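PDB 4GUA: Non-structural polyprotein from Sindbis virus, which is a precursor of the viral replication proteins that carries the nsP2 cysteine protease, which cuts the polyprotein, joined to nsP3 macro and zinc-binding domains. Local coordinates for residues L152-V157 and S331-T336; R290-R295 and P322-C327. One frame throughout, in Å; residues are numbered along the deposited sequence.

Contact 1: residues L152-V157 and S331-T336; sequences LPHALV and SVYEGT
The carbonyl oxygen of A155 takes a hydrogen bond from the ring of H154, ND1 to O 2.7 Å, while the ring of Y333 lies beside the same oxygen, its CD2 3.5 Å from A155 O. The N-H...O angle of 157° makes the bond fairly straight, and the oxygen lies close to the plane of the imidazole, though the donor is tilted from the carbonyl plane. Histidine suits the place because it offers a ring N-H; with CG between the backbone N and the carbonyl carbon (chi1 65°) ND1 comes round to the next carbonyl, and the bond holds the ring's rotation. The bond also steadies the ring beside Y333, where H154 CE1 comes within 3.7 Å of Y333 CE2. The two ring planes are inclined at 33°, an oblique meeting. On the CD1 side of the tyrosine ring V157 brings CG1 to 3.8 Å from Y333 CD1, so the ring spans from histidine to valine. Its hydroxyl is bound to the carbonyl oxygen of T303, and H237 meets the ring edge to face. The methyl of A155 lies beside the carboxylate of E334, A155 CB to E334 OE1 3.8 Å. The N-H of A155 also bonds to S330 OG, about one turn before Y333 on the helix. Just past the tyrosine the helix ends: G335, with positive phi, gives its N-H to V332 O at 3.0 Å, and T336 N bonds weakly back to S331 O. The protease-family loop 152-157 thus packs on the last turn of helix 323-333, which closes in a Schellman motif.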
ATOM      1  N   LEU A 152       9.174   6.280  -0.745  1.00 49.11           N
ATOM      2  CA  LEU A 152       9.269   4.900  -0.308  1.00 51.51           C
ATOM      3  C   LEU A 152       8.227   4.622   0.757  1.00 51.10           C
ATOM      4  O   LEU A 152       8.049   5.419   1.668  1.00 57.29           O
ATOM      5  CB  LEU A 152      10.670   4.620   0.231  1.00 51.48           C
ATOM      6  CG  LEU A 152      11.784   4.892  -0.784  1.00 52.81           C
ATOM      7  CD1 LEU A 152      13.146   4.844  -0.113  1.00 56.10           C
ATOM      8  CD2 LEU A 152      11.716   3.905  -1.929  1.00 53.77           C
ATOM      9  N   PRO A 153       7.523   3.490   0.640  1.00 51.60           N
ATOM     10  CA  PRO A 153       6.466   3.171   1.603  1.00 50.88           C
ATOM     11  C   PRO A 153       7.023   2.902   2.998  1.00 54.03           C
ATOM     12  O   PRO A 153       6.292   3.012   3.983  1.00 54.64           O
ATOM     13  CB  PRO A 153       5.833   1.903   1.026  1.00 52.26           C
ATOM     14  CG  PRO A 153       6.891   1.285   0.179  1.00 52.35           C
ATOM     15  CD  PRO A 153       7.725   2.416  -0.350  1.00 55.80           C
ATOM     16  N   HIS A 154       8.305   2.556   3.081  1.00 54.23           N
ATOM     17  CA  HIS A 154       8.921   2.236   4.364  1.00 53.14           C
ATOM     18  C   HIS A 154      10.435   2.434   4.308  1.00 52.99           C
ATOM     19  O   HIS A 154      11.019   2.543   3.232  1.00 52.33           O
ATOM     20  CB  HIS A 154       8.588   0.797   4.781  1.00 55.20           C
ATOM     21  CG  HIS A 154       9.167  -0.249   3.877  1.00 58.67           C
ATOM     22  ND1 HIS A 154      10.510  -0.559   3.865  1.00 54.77           N
ATOM     23  CD2 HIS A 154       8.587  -1.058   2.959  1.00 59.13           C
ATOM     24  CE1 HIS A 154      10.733  -1.512   2.979  1.00 53.50           C
ATOM     25  NE2 HIS A 154       9.583  -1.834   2.416  1.00 55.89           N
ATOM     26  N   ALA A 155      11.059   2.481   5.479  1.00 56.53           N
ATOM     27  CA  ALA A 155      12.498   2.677   5.596  1.00 57.65           C
ATOM     28  C   ALA A 155      13.287   1.503   5.024  1.00 60.02           C
ATOM     29  O   ALA A 155      12.767   0.399   4.889  1.00 59.12           O
ATOM     30  CB  ALA A 155      12.868   2.877   7.058  1.00 52.97           C
ATOM     31  N   LEU A 156      14.553   1.748   4.708  1.00 60.36           N
ATOM     32  CA  LEU A 156      15.449   0.695   4.257  1.00 55.36           C
ATOM     33  C   LEU A 156      16.582   0.592   5.271  1.00 64.34           C
ATOM     34  O   LEU A 156      16.770   1.496   6.089  1.00 67.99           O
ATOM     35  CB  LEU A 156      16.032   1.038   2.892  1.00 51.14           C
ATOM     36  CG  LEU A 156      15.061   1.448   1.790  1.00 49.67           C
ATOM     37  CD1 LEU A 156      15.840   1.706   0.513  1.00 50.59           C
ATOM     38  CD2 LEU A 156      13.994   0.395   1.569  1.00 47.84           C
ATOM     39  N   VAL A 157      17.331  -0.505   5.236  1.00 68.33           N
ATOM     40  CA  VAL A 157      18.422  -0.689   6.174  1.00 71.85           C
ATOM     41  C   VAL A 157      19.635  -0.022   5.560  1.00 80.58           C
ATOM     42  O   VAL A 157      19.928  -0.231   4.385  1.00 78.82           O
ATOM     43  CB  VAL A 157      18.726  -2.176   6.416  1.00 61.44           C
ATOM     44  CG1 VAL A 157      17.453  -2.922   6.785  1.00 47.79           C
ATOM     45  CG2 VAL A 157      19.359  -2.795   5.186  1.00 64.93           C
ATOM     46  N   SER A 331       8.852   0.669  11.119  1.00 72.61           N
ATOM     47  CA  SER A 331       9.242   0.738  12.513  1.00 75.22           C
ATOM     48  C   SER A 331      10.134  -0.446  12.871  1.00 73.82           C
ATOM     49  O   SER A 331      11.117  -0.285  13.593  1.00 81.30           O
ATOM     50  CB  SER A 331       8.005   0.783  13.407  1.00 79.30           C
ATOM     51  OG  SER A 331       7.251   1.961  13.159  1.00 80.71           O
ATOM     52  N   VAL A 332       9.814  -1.625  12.348  1.00 69.45           N
ATOM     53  CA  VAL A 332      10.622  -2.816  12.612  1.00 71.33           C
ATOM     54  C   VAL A 332      12.047  -2.646  12.082  1.00 75.07           C
ATOM     55  O   VAL A 332      13.026  -2.943  12.775  1.00 81.00           O
ATOM     56  CB  VAL A 332      10.007  -4.073  11.983  1.00 65.38           C
ATOM     57  CG1 VAL A 332      10.961  -5.238  12.124  1.00 69.51           C
ATOM     58  CG2 VAL A 332       8.677  -4.400  12.636  1.00 63.07           C
ATOM     59  N   TYR A 333      12.158  -2.163  10.851  1.00 68.44           N
ATOM     60  CA  TYR A 333      13.457  -1.934  10.243  1.00 66.98           C
ATOM     61  C   TYR A 333      14.255  -0.900  11.026  1.00 76.20           C
ATOM     62  O   TYR A 333      15.485  -0.912  11.005  1.00 75.85           O
ATOM     63  CB  TYR A 333      13.295  -1.467   8.798  1.00 57.06           C
ATOM     64  CG  TYR A 333      13.127  -2.574   7.798  1.00 53.19           C
ATOM     65  CD1 TYR A 333      13.936  -3.704   7.842  1.00 51.93           C
ATOM     66  CD2 TYR A 333      12.165  -2.488   6.794  1.00 53.46           C
ATOM     67  CE1 TYR A 333      13.791  -4.724   6.916  1.00 51.54           C
ATOM     68  CE2 TYR A 333      12.008  -3.501   5.863  1.00 45.71           C
ATOM     69  CZ  TYR A 333      12.826  -4.613   5.929  1.00 46.78           C
ATOM     70  OH  TYR A 333      12.680  -5.617   5.012  1.00 46.28           O
ATOM     71  N   GLU A 334      13.552   0.017  11.682  1.00 88.45           N
ATOM     72  CA  GLU A 334      14.208   1.071  12.450  1.00 91.62           C
ATOM     73  C   GLU A 334      14.360   0.698  13.927  1.00 91.61           C
ATOM     74  O   GLU A 334      14.834   1.503  14.723  1.00 93.74           O
ATOM     75  CB  GLU A 334      13.441   2.383  12.298  1.00 91.45           C
ATOM     76  CG  GLU A 334      13.922   3.218  11.117  1.00 91.58           C
ATOM     77  CD  GLU A 334      13.023   4.403  10.837  1.00 99.07           C
ATOM     78  OE1 GLU A 334      11.830   4.196  10.520  1.00 98.28           O
ATOM     79  OE2 GLU A 334      13.508   5.547  10.955  1.00105.09           O
ATOM     80  N   GLY A 335      13.944  -0.514  14.289  1.00 93.13           N
ATOM     81  CA  GLY A 335      14.158  -1.028  15.632  1.00 98.19           C
ATOM     82  C   GLY A 335      13.076  -0.655  16.636  1.00100.37           C
ATOM     83  O   GLY A 335      12.993  -1.235  17.722  1.00105.18           O
ATOM     84  N   THR A 336      12.222   0.287  16.257  1.00 89.61           N
ATOM     85  CA  THR A 336      11.186   0.803  17.147  1.00 79.88           C
ATOM     86  C   THR A 336      10.155  -0.242  17.569  1.00 80.39           C
ATOM     87  O   THR A 336       9.494  -0.083  18.595  1.00 78.33           O
ATOM     88  CB  THR A 336      10.436   1.974  16.454  1.00 86.51           C
ATOM     89  OG1 THR A 336      11.216   3.171  16.561  1.00 89.52           O
ATOM     90  CG2 THR A 336       9.056   2.215  17.074  1.00 85.34           C
TER

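Contact 2: residues R290-R295 and P322-C327; sequences RVSAAR and PHHLNC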
ATOM      1  N   ARG A 290      -6.742  -9.221   7.236  1.00 54.71           N
ATOM      2  CA  ARG A 290      -5.647  -8.468   7.841  1.00 55.00           C
ATOM      3  C   ARG A 290      -4.323  -8.808   7.180  1.00 57.81           C
ATOM      4  O   ARG A 290      -4.149  -9.895   6.623  1.00 60.71           O
ATOM      5  CB  ARG A 290      -5.489  -8.815   9.318  1.00 53.48           C
ATOM      6  CG  ARG A 290      -6.542  -8.302  10.264  1.00 56.81           C
ATOM      7  CD  ARG A 290      -6.121  -8.704  11.663  1.00 62.95           C
ATOM      8  NE  ARG A 290      -7.070  -8.322  12.699  1.00 68.38           N
ATOM      9  CZ  ARG A 290      -7.019  -7.193  13.391  1.00 78.59           C
ATOM     10  NH1 ARG A 290      -6.069  -6.295  13.156  1.00 82.72           N
ATOM     11  NH2 ARG A 290      -7.934  -6.963  14.322  1.00 83.69           N
ATOM     12  N   VAL A 291      -3.384  -7.875   7.244  1.00 52.64           N
ATOM     13  CA  VAL A 291      -2.005  -8.186   6.916  1.00 56.27           C
ATOM     14  C   VAL A 291      -1.076  -7.355   7.795  1.00 59.52           C
ATOM     15  O   VAL A 291      -1.282  -6.153   7.977  1.00 58.27           O
ATOM     16  CB  VAL A 291      -1.698  -7.976   5.411  1.00 57.02           C
ATOM     17  CG1 VAL A 291      -2.162  -6.615   4.947  1.00 59.68           C
ATOM     18  CG2 VAL A 291      -0.213  -8.160   5.139  1.00 56.64           C
ATOM     19  N   SER A 292      -0.055  -8.018   8.332  1.00 62.39           N
ATOM     20  CA  SER A 292       0.934  -7.401   9.200  1.00 65.75           C
ATOM     21  C   SER A 292       2.303  -7.919   8.784  1.00 65.11           C
ATOM     22  O   SER A 292       2.444  -8.496   7.707  1.00 64.06           O
ATOM     23  CB  SER A 292       0.665  -7.734  10.664  1.00 73.12           C
ATOM     24  OG  SER A 292       1.429  -6.896  11.521  1.00 79.25           O
ATOM     25  N   ALA A 293       3.315  -7.655   9.604  1.00 63.35           N
ATOM     26  CA  ALA A 293       4.680  -8.086   9.319  1.00 54.46           C
ATOM     27  C   ALA A 293       5.418  -8.426  10.602  1.00 52.60           C
ATOM     28  O   ALA A 293       5.012  -8.033  11.700  1.00 54.04           O
ATOM     29  CB  ALA A 293       5.427  -7.000   8.572  1.00 56.02           C
ATOM     30  N   ALA A 294       6.502  -9.175  10.458  1.00 47.61           N
ATOM     31  CA  ALA A 294       7.300  -9.589  11.598  1.00 45.22           C
ATOM     32  C   ALA A 294       8.729  -9.840  11.149  1.00 55.16           C
ATOM     33  O   ALA A 294       8.966 -10.245  10.012  1.00 54.60           O
ATOM     34  CB  ALA A 294       6.720 -10.841  12.212  1.00 45.66           C
ATOM     35  N   ARG A 295       9.680  -9.593  12.041  1.00 65.49           N
ATOM     36  CA  ARG A 295      11.059  -9.973  11.792  1.00 58.60           C
ATOM     37  C   ARG A 295      11.507 -10.791  12.997  1.00 59.08           C
ATOM     38  O   ARG A 295      12.168 -10.285  13.892  1.00 56.93           O
ATOM     39  CB  ARG A 295      11.957  -8.750  11.505  1.00 52.96           C
ATOM     40  CG  ARG A 295      13.421  -9.117  11.254  1.00 58.50           C
ATOM     41  CD  ARG A 295      14.233  -8.059  10.507  1.00 55.65           C
ATOM     42  NE  ARG A 295      14.269  -6.761  11.165  1.00 70.21           N
ATOM     43  CZ  ARG A 295      15.156  -6.404  12.092  1.00 88.55           C
ATOM     44  NH1 ARG A 295      16.092  -7.257  12.497  1.00 99.91           N
ATOM     45  NH2 ARG A 295      15.104  -5.189  12.630  1.00 85.00           N
ATOM     46  N   PRO A 322      -1.983   0.967   2.327  1.00 56.46           N
ATOM     47  CA  PRO A 322      -0.826   0.516   3.102  1.00 59.12           C
ATOM     48  C   PRO A 322      -0.409   1.431   4.252  1.00 63.06           C
ATOM     49  O   PRO A 322       0.785   1.529   4.524  1.00 61.90           O
ATOM     50  CB  PRO A 322       0.284   0.519   2.053  1.00 60.22           C
ATOM     51  CG  PRO A 322      -0.072   1.694   1.187  1.00 57.54           C
ATOM     52  CD  PRO A 322      -1.580   1.699   1.113  1.00 57.63           C
ATOM     53  N   HIS A 323      -1.353   2.020   4.969  1.00 66.61           N
ATOM     54  CA  HIS A 323      -0.998   2.945   6.035  1.00 58.34           C
ATOM     55  C   HIS A 323      -0.404   2.134   7.166  1.00 60.20           C
ATOM     56  O   HIS A 323       0.718   2.375   7.623  1.00 64.66           O
ATOM     57  CB  HIS A 323      -2.221   3.719   6.500  1.00 59.03           C
ATOM     58  CG  HIS A 323      -2.809   4.599   5.443  1.00 64.52           C
ATOM     59  ND1 HIS A 323      -3.626   4.119   4.441  1.00 65.82           N
ATOM     60  CD2 HIS A 323      -2.708   5.933   5.239  1.00 65.75           C
ATOM     61  CE1 HIS A 323      -3.995   5.119   3.661  1.00 61.57           C
ATOM     62  NE2 HIS A 323      -3.453   6.230   4.124  1.00 63.98           N
ATOM     63  N   HIS A 324      -1.187   1.160   7.610  1.00 56.92           N
ATOM     64  CA  HIS A 324      -0.789   0.279   8.688  1.00 51.02           C
ATOM     65  C   HIS A 324       0.494  -0.458   8.363  1.00 57.38           C
ATOM     66  O   HIS A 324       1.470  -0.369   9.094  1.00 59.76           O
ATOM     67  CB  HIS A 324      -1.883  -0.742   8.944  1.00 50.60           C
ATOM     68  CG  HIS A 324      -1.468  -1.840   9.866  1.00 51.05           C
ATOM     69  ND1 HIS A 324      -1.642  -3.171   9.558  1.00 56.87           N
ATOM     70  CD2 HIS A 324      -0.876  -1.809  11.082  1.00 50.79           C
ATOM     71  CE1 HIS A 324      -1.180  -3.912  10.550  1.00 56.96           C
ATOM     72  NE2 HIS A 324      -0.711  -3.110  11.487  1.00 49.60           N
ATOM     73  N   LEU A 325       0.486  -1.190   7.259  1.00 65.62           N
ATOM     74  CA  LEU A 325       1.618  -2.025   6.907  1.00 59.74           C
ATOM     75  C   LEU A 325       2.890  -1.194   6.754  1.00 56.59           C
ATOM     76  O   LEU A 325       3.953  -1.592   7.222  1.00 55.01           O
ATOM     77  CB  LEU A 325       1.323  -2.795   5.621  1.00 57.19           C
ATOM     78  CG  LEU A 325       2.278  -3.943   5.308  1.00 57.69           C
ATOM     79  CD1 LEU A 325       2.379  -4.905   6.481  1.00 57.38           C
ATOM     80  CD2 LEU A 325       1.826  -4.669   4.058  1.00 58.52           C
ATOM     81  N   ASN A 326       2.780  -0.027   6.125  1.00 54.79           N
ATOM     82  CA  ASN A 326       3.930   0.866   6.010  1.00 55.05           C
ATOM     83  C   ASN A 326       4.510   1.182   7.377  1.00 59.68           C
ATOM     84  O   ASN A 326       5.712   1.050   7.598  1.00 60.74           O
ATOM     85  CB  ASN A 326       3.539   2.179   5.333  1.00 51.85           C
ATOM     86  CG  ASN A 326       3.406   2.048   3.836  1.00 54.48           C
ATOM     87  OD1 ASN A 326       3.383   0.943   3.288  1.00 53.94           O
ATOM     88  ND2 ASN A 326       3.304   3.184   3.160  1.00 58.32           N
ATOM     89  N   CYS A 327       3.646   1.602   8.296  1.00 63.82           N
ATOM     90  CA  CYS A 327       4.085   1.976   9.631  1.00 65.44           C
ATOM     91  C   CYS A 327       4.801   0.824  10.343  1.00 63.92           C
ATOM     92  O   CYS A 327       5.860   1.013  10.938  1.00 66.84           O
ATOM     93  CB  CYS A 327       2.894   2.447  10.458  1.00 67.52           C
ATOM     94  SG  CYS A 327       3.363   3.046  12.077  1.00 76.40           S
TER
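L325 makes the apolar part of the contact, laying its two methyl groups on strand 290-294. CD1 rests on the backbone of S292, 3.8 Å from the carbonyl carbon of that residue, and comes within 4.2 Å of A293 CB. The other branch, CD2, meets V291 CG2 at 4.2 Å, the two side chains crossing at about a right angle. With CG anti to the backbone N (chi1 -166°), the leucine reaches across to the strand although its CB does not aim there, and its forked end covers three successive residues. The small side chain of A293, which points at the helix, suits this close approach. V281 of helix 275-286 also touches L325.

Strand and helix run almost parallel, 5° between their directions and 8.0 Å between their axes. The strand is the edge of a seven-stranded mixed sheet with the order 3-2-1-4-5-7-6, the hallmark of the Rossmann-like methyltransferase fold, and helix 323-333 packs over it.

Polar groups gather at H324. The V291 carbonyl oxygen lies at the edge of the imidazole, near its plane, with ND1 3.4 Å away. S292 OG passes 4.1 Å from H324 CE1, but its hydrogen bond is with D478. H324 also touches D478 and N439, the latter on helix 420-440, in the macro-domain part of the chain.

How the contacts relate
Both contacts use helix 323-333: contact 2 engages its first turn and contact 1 its last turn, their centres about 11 Å apart. Along the chain the order is loop 152-157, segment 290-295 on strand 288-294, then the two ends of the helix, so contact 2 closes a short connection within the span bridged by contact 1. They also touch directly, R295 NH2 of contact 2 lying 3.1 Å from V332 O of contact 1, a probable hydrogen bond. The helix therefore ties the protease-family part to the edge of the methyltransferase-like sheet. Strand 346-349 of the macro-domain sheet follows it, consistent with a place just ahead of the nsP2-nsP3 junction.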